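Farnesyltransferase, putative (Trypanosoma cruzi, PDB 3WCA) probably condenses two farnesyl diphosphate molecules head to head into squalene, using magnesium and NADPH or NADH, in the first committed step of sterol synthesis. Local coordinates at residues Y32-A37 with R108-R113; K87-L92 with I135-A140; L174-S179 with P274-F279; N204-F209 with N251-D256. The protein carries 1 engineered substitution. All blocks are in the same frame, centred on the assembly; numbering follows the deposited sequence.

Interaction 1: residues Y32-A37 with R108-R113; sequences YDILQA and RELLER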
loop_
_atom_site.group_PDB
_atom_site.type_symbol
_atom_site.label_atom_id
_atom_site.label_comp_id
_atom_site.label_asym_id
_atom_site.label_seq_id
_atom_site.Cartn_x
_atom_site.Cartn_y
_atom_site.Cartn_z
ATOM N N TYR A 32 -11.191 -15.565 -5.259
ATOM C CA TYR A 32 -11.987 -14.368 -5.043
ATOM C C TYR A 32 -12.676 -14.412 -3.690
ATOM O O TYR A 32 -12.936 -13.373 -3.088
ATOM C CB TYR A 32 -13.014 -14.208 -6.165
ATOM C CG TYR A 32 -12.437 -13.631 -7.441
ATOM C CD1 TYR A 32 -12.006 -12.304 -7.499
ATOM C CD2 TYR A 32 -12.317 -14.411 -8.589
ATOM C CE1 TYR A 32 -11.467 -11.769 -8.667
ATOM C CE2 TYR A 32 -11.780 -13.882 -9.765
ATOM C CZ TYR A 32 -11.357 -12.564 -9.797
ATOM O OH TYR A 32 -10.829 -12.050 -10.959
ATOM N N ASP A 33 -12.964 -15.617 -3.209
ATOM C CA ASP A 33 -13.606 -15.779 -1.910
ATOM C C ASP A 33 -12.622 -15.521 -0.782
ATOM O O ASP A 33 -12.964 -14.898 0.222
ATOM C CB ASP A 33 -14.176 -17.189 -1.767
ATOM C CG ASP A 33 -15.620 -17.283 -2.206
ATOM O OD1 ASP A 33 -15.973 -16.683 -3.248
ATOM O OD2 ASP A 33 -16.401 -17.970 -1.511
ATOM N N ILE A 34 -11.394 -15.999 -0.937
ATOM C CA ILE A 34 -10.415 -15.790 0.110
ATOM C C ILE A 34 -10.017 -14.320 0.078
ATOM O O ILE A 34 -9.788 -13.708 1.113
ATOM C CB ILE A 34 -9.185 -16.730 -0.077
ATOM C CG1 ILE A 34 -8.440 -16.870 1.249
ATOM C CG2 ILE A 34 -8.263 -16.209 -1.148
ATOM C CD1 ILE A 34 -9.200 -17.687 2.285
ATOM N N LEU A 35 -9.967 -13.750 -1.121
ATOM C CA LEU A 35 -9.620 -12.346 -1.291
ATOM C C LEU A 35 -10.576 -11.471 -0.487
ATOM O O LEU A 35 -10.165 -10.547 0.210
ATOM C CB LEU A 35 -9.717 -11.965 -2.765
ATOM C CG LEU A 35 -9.632 -10.471 -3.060
ATOM C CD1 LEU A 35 -8.259 -9.976 -2.685
ATOM C CD2 LEU A 35 -9.913 -10.205 -4.523
ATOM N N GLN A 36 -11.863 -11.770 -0.599
ATOM C CA GLN A 36 -12.891 -11.018 0.103
ATOM C C GLN A 36 -12.776 -11.108 1.623
ATOM O O GLN A 36 -13.107 -10.159 2.335
ATOM C CB GLN A 36 -14.265 -11.510 -0.352
ATOM C CG GLN A 36 -15.405 -11.209 0.598
ATOM C CD GLN A 36 -16.743 -11.527 -0.028
ATOM O OE1 GLN A 36 -17.227 -10.786 -0.891
ATOM N NE2 GLN A 36 -17.343 -12.643 0.383
ATOM N N ALA A 37 -12.304 -12.248 2.115
ATOM C CA ALA A 37 -12.161 -12.458 3.546
ATOM C C ALA A 37 -10.852 -11.878 4.060
ATOM O O ALA A 37 -10.803 -11.265 5.124
ATOM C CB ALA A 37 -12.226 -13.949 3.856
ATOM N N ARG A 108 -4.468 -18.103 7.291
ATOM C CA ARG A 108 -4.013 -19.453 7.586
ATOM C C ARG A 108 -4.586 -20.380 6.511
ATOM O O ARG A 108 -3.876 -21.206 5.932
ATOM C CB ARG A 108 -4.521 -19.845 8.978
ATOM C CG ARG A 108 -3.878 -21.058 9.623
ATOM C CD ARG A 108 -4.549 -21.331 10.967
ATOM N NE ARG A 108 -4.056 -22.536 11.630
ATOM C CZ ARG A 108 -2.847 -22.658 12.172
ATOM N NH1 ARG A 108 -1.992 -21.644 12.133
ATOM N NH2 ARG A 108 -2.493 -23.796 12.756
ATOM N N GLU A 109 -5.874 -20.215 6.237
ATOM C CA GLU A 109 -6.569 -21.019 5.237
ATOM C C GLU A 109 -5.986 -20.809 3.837
ATOM O O GLU A 109 -5.928 -21.741 3.035
ATOM C CB GLU A 109 -8.052 -20.656 5.233
ATOM C CG GLU A 109 -8.944 -21.602 4.448
ATOM C CD GLU A 109 -10.372 -21.088 4.368
ATOM O OE1 GLU A 109 -10.821 -20.443 5.339
ATOM O OE2 GLU A 109 -11.047 -21.330 3.345
ATOM N N LEU A 110 -5.565 -19.579 3.546
ATOM C CA LEU A 110 -4.988 -19.259 2.242
ATOM C C LEU A 110 -3.770 -20.141 1.983
ATOM O O LEU A 110 -3.605 -20.700 0.897
ATOM C CB LEU A 110 -4.575 -17.786 2.191
ATOM C CG LEU A 110 -3.781 -17.314 0.967
ATOM C CD1 LEU A 110 -4.565 -17.548 -0.306
ATOM C CD2 LEU A 110 -3.459 -15.831 1.127
ATOM N N LEU A 111 -2.921 -20.269 2.991
ATOM C CA LEU A 111 -1.733 -21.084 2.848
ATOM C C LEU A 111 -2.023 -22.585 2.840
ATOM O O LEU A 111 -1.438 -23.311 2.049
ATOM C CB LEU A 111 -0.730 -20.732 3.947
ATOM C CG LEU A 111 -0.132 -19.333 3.780
ATOM C CD1 LEU A 111 0.627 -18.944 5.034
ATOM C CD2 LEU A 111 0.788 -19.311 2.567
ATOM N N GLU A 112 -2.931 -23.047 3.702
ATOM C CA GLU A 112 -3.260 -24.474 3.763
ATOM C C GLU A 112 -3.912 -24.974 2.482
ATOM O O GLU A 112 -3.643 -26.089 2.034
ATOM C CB GLU A 112 -4.177 -24.767 4.950
ATOM C CG GLU A 112 -3.581 -24.370 6.287
ATOM C CD GLU A 112 -4.518 -24.618 7.449
ATOM O OE1 GLU A 112 -5.715 -24.294 7.326
ATOM O OE2 GLU A 112 -4.054 -25.125 8.490
ATOM N N ARG A 113 -4.772 -24.152 1.893
ATOM C CA ARG A 113 -5.441 -24.523 0.654
ATOM C C ARG A 113 -4.843 -23.705 -0.482
ATOM O O ARG A 113 -5.531 -23.344 -1.435
ATOM C CB ARG A 113 -6.943 -24.256 0.763
ATOM C CG ARG A 113 -7.639 -25.104 1.816
ATOM C CD ARG A 113 -9.125 -24.783 1.901
ATOM N NE ARG A 113 -9.871 -25.191 0.711
ATOM C CZ ARG A 113 -11.115 -24.801 0.447
ATOM N NH1 ARG A 113 -11.746 -23.992 1.287
ATOM N NH2 ARG A 113 -11.730 -25.220 -0.652
#
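Glu109, whose CD lies 4.2 Å from Ile34 CD1, has a carboxylate held by two arginines. OE1 takes a salt bridge from NE of Arg106, a turn back in the same helix and the stronger partner, and OE2 faces Arg113 NH1 in a long salt bridge whose hydrogen bond is weak (3.4 Å, 135° at the hydrogen). The glutamate chain is extended, and Ile34 CD1 approaches the carboxylate carbon, while both oxygens have arginine partners. Helices 26-38 and 105-112 come together here inside the all-helical isoprenoid synthase fold; their closest CA atoms, of Ile34 and Leu110, are 6.8 Å apart. With CG1 anti to the backbone N (chi1 -160°), Ile34 sends CD1 past the glutamate, the two side chains running in opposite directions. The CG2 methyl sits 4.0 Å from Leu110 CD1, while CG1, at the root of the CD1 arm, is 4.1 Å from Leu110 CB, the two side chains crossing at about a right angle. Behind them Ile34 also rests on Leu62 of helix 51-72, the helix that carries the magnesium ligand Asp68, whose side chain is about 8 Å from that of Leu110.

Interaction 2: residues K87-L92 with I135-A140; sequences KFHEHL and ICERMA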
loop_
_atom_site.group_PDB
_atom_site.type_symbol
_atom_site.label_atom_id
_atom_site.label_comp_id
_atom_site.label_asym_id
_atom_site.label_seq_id
_atom_site.Cartn_x
_atom_site.Cartn_y
_atom_site.Cartn_z
ATOM N N LYS A 87 12.182 -18.949 -1.629
ATOM C CA LYS A 87 11.755 -19.896 -2.646
ATOM C C LYS A 87 10.237 -19.962 -2.750
ATOM O O LYS A 87 9.678 -20.915 -3.291
ATOM C CB LYS A 87 12.339 -21.291 -2.368
ATOM C CG LYS A 87 12.101 -21.838 -0.966
ATOM C CD LYS A 87 12.578 -23.290 -0.879
ATOM C CE LYS A 87 12.199 -23.943 0.444
ATOM N NZ LYS A 87 13.058 -23.501 1.573
ATOM N N PHE A 88 9.569 -18.931 -2.248
ATOM C CA PHE A 88 8.125 -18.909 -2.301
ATOM C C PHE A 88 7.664 -18.876 -3.740
ATOM O O PHE A 88 6.723 -19.567 -4.104
ATOM C CB PHE A 88 7.568 -17.695 -1.570
ATOM C CG PHE A 88 6.183 -17.904 -1.045
ATOM C CD1 PHE A 88 5.981 -18.591 0.149
ATOM C CD2 PHE A 88 5.080 -17.424 -1.744
ATOM C CE1 PHE A 88 4.693 -18.796 0.643
ATOM C CE2 PHE A 88 3.791 -17.623 -1.259
ATOM C CZ PHE A 88 3.597 -18.311 -0.061
ATOM N N HIS A 89 8.334 -18.075 -4.558
ATOM C CA HIS A 89 7.975 -17.960 -5.967
ATOM C C HIS A 89 8.093 -19.289 -6.715
ATOM O O HIS A 89 7.385 -19.516 -7.695
ATOM C CB HIS A 89 8.846 -16.907 -6.656
ATOM C CG HIS A 89 10.247 -17.361 -6.931
ATOM N ND1 HIS A 89 11.117 -17.746 -5.932
ATOM C CD2 HIS A 89 10.932 -17.484 -8.093
ATOM C CE1 HIS A 89 12.276 -18.087 -6.468
ATOM N NE2 HIS A 89 12.190 -17.935 -7.778
ATOM N N GLU A 90 8.982 -20.168 -6.259
ATOM C CA GLU A 90 9.154 -21.459 -6.919
ATOM C C GLU A 90 7.915 -22.335 -6.781
ATOM O O GLU A 90 7.617 -23.133 -7.666
ATOM C CB GLU A 90 10.386 -22.190 -6.362
ATOM C CG GLU A 90 11.701 -21.496 -6.727
ATOM C CD GLU A 90 12.933 -22.158 -6.130
ATOM O OE1 GLU A 90 14.031 -21.561 -6.237
ATOM O OE2 GLU A 90 12.808 -23.265 -5.562
ATOM N N HIS A 91 7.183 -22.171 -5.683
ATOM C CA HIS A 91 5.981 -22.963 -5.449
ATOM C C HIS A 91 4.837 -22.647 -6.414
ATOM O O HIS A 91 3.878 -23.412 -6.523
ATOM C CB HIS A 91 5.505 -22.770 -4.013
ATOM C CG HIS A 91 6.571 -23.011 -2.991
ATOM N ND1 HIS A 91 7.443 -24.075 -3.066
ATOM C CD2 HIS A 91 6.897 -22.334 -1.865
ATOM C CE1 HIS A 91 8.261 -24.043 -2.029
ATOM N NE2 HIS A 91 7.951 -22.997 -1.286
ATOM N N LEU A 92 4.933 -21.520 -7.109
ATOM C CA LEU A 92 3.902 -21.127 -8.065
ATOM C C LEU A 92 3.660 -22.200 -9.128
ATOM O O LEU A 92 2.570 -22.287 -9.698
ATOM C CB LEU A 92 4.294 -19.809 -8.747
ATOM C CG LEU A 92 3.741 -18.486 -8.206
ATOM C CD1 LEU A 92 3.250 -18.638 -6.766
ATOM C CD2 LEU A 92 4.824 -17.428 -8.310
ATOM N N ILE A 135 7.858 -10.501 -9.276
ATOM C CA ILE A 135 7.621 -9.571 -8.179
ATOM C C ILE A 135 7.619 -10.335 -6.864
ATOM O O ILE A 135 8.136 -9.853 -5.865
ATOM C CB ILE A 135 6.266 -8.825 -8.342
ATOM C CG1 ILE A 135 6.265 -8.018 -9.646
ATOM C CG2 ILE A 135 6.039 -7.887 -7.164
ATOM C CD1 ILE A 135 7.369 -6.993 -9.734
ATOM N N CYS A 136 7.039 -11.530 -6.876
ATOM C CA CYS A 136 6.970 -12.376 -5.679
ATOM C C CYS A 136 8.348 -12.626 -5.061
ATOM O O CYS A 136 8.537 -12.491 -3.853
ATOM C CB CYS A 136 6.333 -13.716 -6.023
ATOM S SG CYS A 136 6.325 -14.847 -4.644
ATOM N N GLU A 137 9.299 -12.996 -5.911
ATOM C CA GLU A 137 10.667 -13.264 -5.486
ATOM C C GLU A 137 11.350 -12.010 -4.925
ATOM O O GLU A 137 11.931 -12.043 -3.838
ATOM C CB GLU A 137 11.476 -13.812 -6.668
ATOM C CG GLU A 137 12.939 -14.042 -6.354
ATOM C CD GLU A 137 13.638 -14.904 -7.393
ATOM O OE1 GLU A 137 13.638 -14.531 -8.588
ATOM O OE2 GLU A 137 14.188 -15.957 -7.001
ATOM N N ARG A 138 11.293 -10.910 -5.668
ATOM C CA ARG A 138 11.912 -9.679 -5.209
ATOM C C ARG A 138 11.310 -9.159 -3.893
ATOM O O ARG A 138 12.037 -8.659 -3.036
ATOM C CB ARG A 138 11.825 -8.618 -6.308
ATOM C CG ARG A 138 12.721 -8.930 -7.509
ATOM C CD ARG A 138 12.380 -8.071 -8.717
ATOM N NE ARG A 138 12.688 -6.658 -8.508
ATOM C CZ ARG A 138 12.323 -5.696 -9.347
ATOM N NH1 ARG A 138 11.635 -6.010 -10.437
ATOM N NH2 ARG A 138 12.648 -4.427 -9.106
ATOM N N MET A 139 9.994 -9.279 -3.715
ATOM C CA MET A 139 9.378 -8.814 -2.468
ATOM C C MET A 139 9.797 -9.708 -1.309
ATOM O O MET A 139 10.076 -9.236 -0.205
ATOM C CB MET A 139 7.846 -8.818 -2.556
ATOM C CG MET A 139 7.163 -8.531 -1.198
ATOM S SD MET A 139 5.348 -8.391 -1.301
ATOM C CE MET A 139 5.252 -7.030 -2.535
ATOM N N ALA A 140 9.814 -11.010 -1.559
ATOM C CA ALA A 140 10.199 -11.971 -0.534
ATOM C C ALA A 140 11.615 -11.691 -0.016
ATOM O O ALA A 140 11.843 -11.630 1.191
ATOM C CB ALA A 140 10.116 -13.376 -1.092
#
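Glu137 lays its carboxylate over a face of the His89 imidazole instead of meeting a ring N-H. OE2 is 2.9 Å from both CE1 and NE2 of His89, yet the angle at the nitrogen is too poor for a hydrogen bond; the spacing is short enough that its exact value deserves caution. The carboxylate carbon sits 3.4 Å above the ring plane toward the rim, with the two planes turned 41° apart. Nearer the backbone, Glu137 CB makes a CH-pi contact with that ring, 3.9 Å from its centroid. The opposite face carries Glu90 CG, leaving the imidazole sandwiched between two glutamate side chains. A first torsion that tucks CG between the backbone N and the carbonyl carbon (chi1 75°) turns the His89 ring toward helix 126-147. Beside it, Cys136 SG lies 3.8 Å from His89 CA and 4.1 Å from Phe88 CD2, approaching the phenyl edge near its plane as a sulfur-aromatic contact. Phe88 goes on to Ala66 and Leu67 of helix 51-72, so the loop after helix 78-84 is packed against helix 126-147 and the metal-binding helix together. An acid placed over the imidazole would probably favour its protonated form, giving an electrostatic attraction without any directional bond.

Interaction 3: residues L174-S179 with P274-F279; sequences LLYVSS and PSVFAF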
loop_
_atom_site.group_PDB
_atom_site.type_symbol
_atom_site.label_atom_id
_atom_site.label_comp_id
_atom_site.label_asym_id
_atom_site.label_seq_id
_atom_site.Cartn_x
_atom_site.Cartn_y
_atom_site.Cartn_z
ATOM N N LEU A 174 3.166 -3.576 -14.937
ATOM C CA LEU A 174 3.592 -4.560 -15.931
ATOM C C LEU A 174 2.416 -5.441 -16.365
ATOM O O LEU A 174 2.401 -5.953 -17.481
ATOM C CB LEU A 174 4.729 -5.428 -15.389
ATOM C CG LEU A 174 6.071 -4.728 -15.141
ATOM C CD1 LEU A 174 7.006 -5.696 -14.412
ATOM C CD2 LEU A 174 6.689 -4.256 -16.461
ATOM N N LEU A 175 1.439 -5.633 -15.486
ATOM C CA LEU A 175 0.275 -6.417 -15.864
ATOM C C LEU A 175 -0.600 -5.585 -16.805
ATOM O O LEU A 175 -1.231 -6.135 -17.697
ATOM C CB LEU A 175 -0.550 -6.836 -14.643
ATOM C CG LEU A 175 -0.015 -7.951 -13.756
ATOM C CD1 LEU A 175 -1.028 -8.215 -12.658
ATOM C CD2 LEU A 175 0.222 -9.221 -14.564
ATOM N N TYR A 176 -0.636 -4.267 -16.607
ATOM C CA TYR A 176 -1.442 -3.393 -17.465
ATOM C C TYR A 176 -0.907 -3.403 -18.897
ATOM O O TYR A 176 -1.673 -3.466 -19.863
ATOM C CB TYR A 176 -1.434 -1.930 -16.977
ATOM C CG TYR A 176 -1.965 -1.654 -15.576
ATOM C CD1 TYR A 176 -2.758 -2.573 -14.896
ATOM C CD2 TYR A 176 -1.675 -0.444 -14.940
ATOM C CE1 TYR A 176 -3.247 -2.293 -13.602
ATOM C CE2 TYR A 176 -2.158 -0.156 -13.667
ATOM C CZ TYR A 176 -2.936 -1.076 -13.002
ATOM O OH TYR A 176 -3.394 -0.772 -11.734
ATOM N N VAL A 177 0.411 -3.307 -19.029
ATOM C CA VAL A 177 1.045 -3.302 -20.343
ATOM C C VAL A 177 0.875 -4.658 -21.023
ATOM O O VAL A 177 0.430 -4.751 -22.164
ATOM C CB VAL A 177 2.546 -2.984 -20.225
ATOM C CG1 VAL A 177 3.224 -3.118 -21.589
ATOM C CG2 VAL A 177 2.723 -1.579 -19.694
ATOM N N SER A 178 1.225 -5.710 -20.300
ATOM C CA SER A 178 1.122 -7.060 -20.816
ATOM C C SER A 178 -0.281 -7.381 -21.329
ATOM O O SER A 178 -0.443 -8.171 -22.259
ATOM C CB SER A 178 1.516 -8.051 -19.722
ATOM O OG SER A 178 1.432 -9.380 -20.191
ATOM N N SER A 179 -1.291 -6.767 -20.721
ATOM C CA SER A 179 -2.678 -7.002 -21.097
ATOM C C SER A 179 -3.061 -6.299 -22.390
ATOM O O SER A 179 -4.017 -6.698 -23.059
ATOM C CB SER A 179 -3.611 -6.498 -19.999
ATOM O OG SER A 179 -3.716 -5.080 -20.051
ATOM N N PRO A 274 -10.280 3.113 -18.943
ATOM C CA PRO A 274 -11.183 3.419 -17.828
ATOM C C PRO A 274 -11.236 2.419 -16.681
ATOM O O PRO A 274 -11.400 2.818 -15.538
ATOM C CB PRO A 274 -12.542 3.623 -18.514
ATOM C CG PRO A 274 -12.412 2.876 -19.828
ATOM C CD PRO A 274 -10.991 3.172 -20.235
ATOM N N SER A 275 -11.116 1.128 -16.970
ATOM C CA SER A 275 -11.126 0.132 -15.901
ATOM C C SER A 275 -9.834 0.251 -15.101
ATOM O O SER A 275 -9.859 0.286 -13.872
ATOM C CB SER A 275 -11.230 -1.293 -16.460
ATOM O OG SER A 275 -12.516 -1.540 -16.998
ATOM N N VAL A 276 -8.713 0.304 -15.817
ATOM C CA VAL A 276 -7.402 0.414 -15.199
ATOM C C VAL A 276 -7.355 1.711 -14.411
ATOM O O VAL A 276 -6.864 1.744 -13.287
ATOM C CB VAL A 276 -6.262 0.412 -16.261
ATOM C CG1 VAL A 276 -4.923 0.794 -15.601
ATOM C CG2 VAL A 276 -6.149 -0.978 -16.920
ATOM N N PHE A 277 -7.881 2.778 -14.992
ATOM C CA PHE A 277 -7.875 4.049 -14.297
ATOM C C PHE A 277 -8.654 4.032 -12.976
ATOM O O PHE A 277 -8.129 4.457 -11.945
ATOM C CB PHE A 277 -8.418 5.160 -15.186
ATOM C CG PHE A 277 -8.493 6.487 -14.489
ATOM C CD1 PHE A 277 -9.587 6.803 -13.680
ATOM C CD2 PHE A 277 -7.433 7.385 -14.576
ATOM C CE1 PHE A 277 -9.623 7.998 -12.958
ATOM C CE2 PHE A 277 -7.453 8.582 -13.861
ATOM C CZ PHE A 277 -8.555 8.890 -13.046
ATOM N N ALA A 278 -9.892 3.548 -12.991
ATOM C CA ALA A 278 -10.675 3.534 -11.754
ATOM C C ALA A 278 -10.026 2.652 -10.684
ATOM O O ALA A 278 -9.973 3.027 -9.511
ATOM C CB ALA A 278 -12.115 3.075 -12.033
ATOM N N PHE A 279 -9.537 1.481 -11.089
ATOM C CA PHE A 279 -8.883 0.554 -10.167
ATOM C C PHE A 279 -7.644 1.198 -9.530
ATOM O O PHE A 279 -7.364 0.981 -8.351
ATOM C CB PHE A 279 -8.463 -0.726 -10.908
ATOM C CG PHE A 279 -7.512 -1.586 -10.131
ATOM C CD1 PHE A 279 -7.969 -2.430 -9.118
ATOM C CD2 PHE A 279 -6.140 -1.513 -10.374
ATOM C CE1 PHE A 279 -7.070 -3.190 -8.355
ATOM C CE2 PHE A 279 -5.236 -2.262 -9.622
ATOM C CZ PHE A 279 -5.698 -3.101 -8.611
#
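Two helices, 154-179 near its C-terminal end and 274-294 in its first turns, face each other with Tyr176 and Val276 as the nearest backbone pair, 7.4 Å between their CA atoms. The Tyr176 side chain reaches across to helix 274-294. Val276 CG1 lies above the middle of the phenol ring, 3.5 Å from its centroid and 14° off the normal, a close CH-pi contact. At the far end of the phenol, Tyr176 OH reaches the rim of the Phe279 ring in plane, 3.2 Å from both CD2 and CE2. A weak hydrogen bond also joins the hydroxyl to OG of Ser280. On the backbone side, Ser179 OG donates to Tyr176 O at 2.6 Å, coming in from above the carbonyl plane. Tyr176 belongs to the ligand pocket and touches the farnesyl thiodiphosphate; Val276 and Phe279 pack against it. The partly negative oxygen probably finds a weakly favourable electrostatic contact with the C-H edge of Phe279, and valine and phenylalanine probably help to hold the ring's orientation beside the ligand.

Interaction 4: residues N204-F209 with N251-D256; sequences NIIRDF and NAMVAD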
loop_
_atom_site.group_PDB
_atom_site.type_symbol
_atom_site.label_atom_id
_atom_site.label_comp_id
_atom_site.label_asym_id
_atom_site.label_seq_id
_atom_site.Cartn_x
_atom_site.Cartn_y
_atom_site.Cartn_z
ATOM N N ASN A 204 -0.992 4.362 5.164
ATOM C CA ASN A 204 -1.466 3.345 6.084
ATOM C C ASN A 204 -0.546 3.248 7.293
ATOM O O ASN A 204 -1.016 3.131 8.411
ATOM C CB ASN A 204 -1.584 1.983 5.398
ATOM C CG ASN A 204 -2.709 1.940 4.364
ATOM O OD1 ASN A 204 -3.598 2.794 4.351
ATOM N ND2 ASN A 204 -2.675 0.937 3.501
ATOM N N ILE A 205 0.765 3.296 7.072
ATOM C CA ILE A 205 1.715 3.214 8.182
ATOM C C ILE A 205 1.473 4.363 9.171
ATOM O O ILE A 205 1.550 4.182 10.398
ATOM C CB ILE A 205 3.185 3.237 7.658
ATOM C CG1 ILE A 205 3.575 1.831 7.189
ATOM C CG2 ILE A 205 4.150 3.709 8.759
ATOM C CD1 ILE A 205 4.934 1.751 6.485
ATOM N N ILE A 206 1.161 5.540 8.632
ATOM C CA ILE A 206 0.883 6.701 9.458
ATOM C C ILE A 206 -0.418 6.504 10.239
ATOM O O ILE A 206 -0.454 6.719 11.457
ATOM C CB ILE A 206 0.754 7.978 8.605
ATOM C CG1 ILE A 206 2.111 8.345 8.010
ATOM C CG2 ILE A 206 0.205 9.119 9.449
ATOM C CD1 ILE A 206 2.069 9.533 7.059
ATOM N N ARG A 207 -1.476 6.097 9.538
ATOM C CA ARG A 207 -2.786 5.887 10.158
ATOM C C ARG A 207 -2.790 4.786 11.211
ATOM O O ARG A 207 -3.469 4.913 12.232
ATOM C CB ARG A 207 -3.854 5.531 9.100
ATOM C CG ARG A 207 -5.265 5.240 9.696
ATOM C CD ARG A 207 -6.122 4.309 8.801
ATOM N NE ARG A 207 -5.442 3.039 8.532
ATOM C CZ ARG A 207 -5.719 2.238 7.502
ATOM N NH1 ARG A 207 -6.677 2.575 6.641
ATOM N NH2 ARG A 207 -5.017 1.117 7.307
ATOM N N ASP A 208 -2.044 3.712 10.961
ATOM C CA ASP A 208 -2.021 2.570 11.875
ATOM C C ASP A 208 -0.967 2.587 12.980
ATOM O O ASP A 208 -0.727 1.563 13.614
ATOM C CB ASP A 208 -1.878 1.261 11.079
ATOM C CG ASP A 208 -3.018 1.047 10.088
ATOM O OD1 ASP A 208 -4.119 1.581 10.323
ATOM O OD2 ASP A 208 -2.811 0.331 9.078
ATOM N N PHE A 209 -0.347 3.738 13.222
ATOM C CA PHE A 209 0.672 3.829 14.265
ATOM C C PHE A 209 0.287 3.198 15.603
ATOM O O PHE A 209 0.985 2.318 16.098
ATOM C CB PHE A 209 1.058 5.286 14.523
ATOM C CG PHE A 209 2.023 5.460 15.673
ATOM C CD1 PHE A 209 3.387 5.280 15.490
ATOM C CD2 PHE A 209 1.557 5.770 16.948
ATOM C CE1 PHE A 209 4.269 5.403 16.555
ATOM C CE2 PHE A 209 2.443 5.894 18.022
ATOM C CZ PHE A 209 3.794 5.710 17.821
ATOM N N ASN A 251 3.022 15.044 12.008
ATOM C CA ASN A 251 2.998 15.993 10.899
ATOM C C ASN A 251 4.204 15.866 9.981
ATOM O O ASN A 251 4.101 16.106 8.780
ATOM C CB ASN A 251 2.870 17.431 11.416
ATOM C CG ASN A 251 1.501 17.707 11.985
ATOM O OD1 ASN A 251 0.558 16.949 11.732
ATOM N ND2 ASN A 251 1.372 18.785 12.758
ATOM N N ALA A 252 5.343 15.482 10.542
ATOM C CA ALA A 252 6.557 15.309 9.744
ATOM C C ALA A 252 6.399 14.056 8.894
ATOM O O ALA A 252 6.959 13.959 7.805
ATOM C CB ALA A 252 7.786 15.173 10.650
ATOM N N MET A 253 5.639 13.091 9.390
ATOM C CA MET A 253 5.434 11.874 8.619
ATOM C C MET A 253 4.564 12.217 7.413
ATOM O O MET A 253 4.853 11.807 6.287
ATOM C CB MET A 253 4.767 10.809 9.476
ATOM C CG MET A 253 5.672 10.259 10.572
ATOM S SD MET A 253 7.044 9.218 9.979
ATOM C CE MET A 253 6.140 7.838 9.273
ATOM N N VAL A 254 3.512 12.993 7.661
ATOM C CA VAL A 254 2.602 13.418 6.608
ATOM C C VAL A 254 3.403 14.149 5.523
ATOM O O VAL A 254 3.278 13.842 4.332
ATOM C CB VAL A 254 1.509 14.335 7.179
ATOM C CG1 VAL A 254 0.681 14.945 6.059
ATOM C CG2 VAL A 254 0.605 13.530 8.097
ATOM N N ALA A 255 4.234 15.106 5.941
ATOM C CA ALA A 255 5.064 15.863 5.003
ATOM C C ALA A 255 5.875 14.903 4.148
ATOM O O ALA A 255 6.054 15.108 2.953
ATOM C CB ALA A 255 6.006 16.800 5.762
ATOM N N ASP A 256 6.368 13.843 4.766
ATOM C CA ASP A 256 7.157 12.881 4.021
ATOM C C ASP A 256 6.310 12.161 2.958
ATOM O O ASP A 256 6.770 11.916 1.842
ATOM C CB ASP A 256 7.770 11.870 4.968
ATOM C CG ASP A 256 8.531 10.793 4.237
ATOM O OD1 ASP A 256 9.624 11.100 3.723
ATOM O OD2 ASP A 256 8.030 9.647 4.168
#
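Ile206 CD1 does most of the touching, lying over the backbone of helix 243-258 at 3.7 Å from Met253 O and 3.8 Å from Met253 CB. A looser contact of 4.4 Å links the same methyl to Val254 CG2. CG1 of Ile206, anti to the carbonyl carbon (chi1 -68°), aims this arm across the gap, while Met253 bends at both chi2 and chi3 and runs past it the opposite way. Leu291 and Val294 of helix 274-294 pack on Ile206, and Leu291 also meets Val254, so three helices share this buried seam. Met253 also touches Tyr157 and Trp222. The seam lies near the end of helix 191-207, where Asp208 and Phe209 belong to the sequence that, in squalene synthases, forms the second aspartate-rich motif. There Arg207 grips Asp208 side-on: NE reaches OD1 at 2.7 Å, met from above the carboxylate plane, and NH2 reaches OD2 at 2.9 Å along a nearly straight 177° line on the syn side. Asn204 OD1 lies 3.4 Å above one guanidinium face, and Asn204 itself touches the farnesyl thiodiphosphate. Farther along, a salt bridge from Asp256 OD2 to Lys202 NZ ties helix 243-258 back to helix 191-207.

In the fold
From the N terminus, interaction 1 closes the first loop, bringing helix 105-112 back to helix 26-38. Interaction 2 crosses it: residues 87-92 lie inside that loop, while their partner, helix 126-147, comes after it. The two meet directly where Leu111 CD2 packs on Phe88 CZ at 4.0 Å. Interaction 3 opens afterwards and joins helix 154-179 to helix 274-294 over a long span, inside which interaction 4 is nested, pairing helix 191-207 with helix 243-258. Interactions 1 and 2 both lie across the chain's centre from interaction 4, their centres about 30 and 29 Å from it. Interaction 3 also lies opposite interaction 4, about 28 Å away between centres.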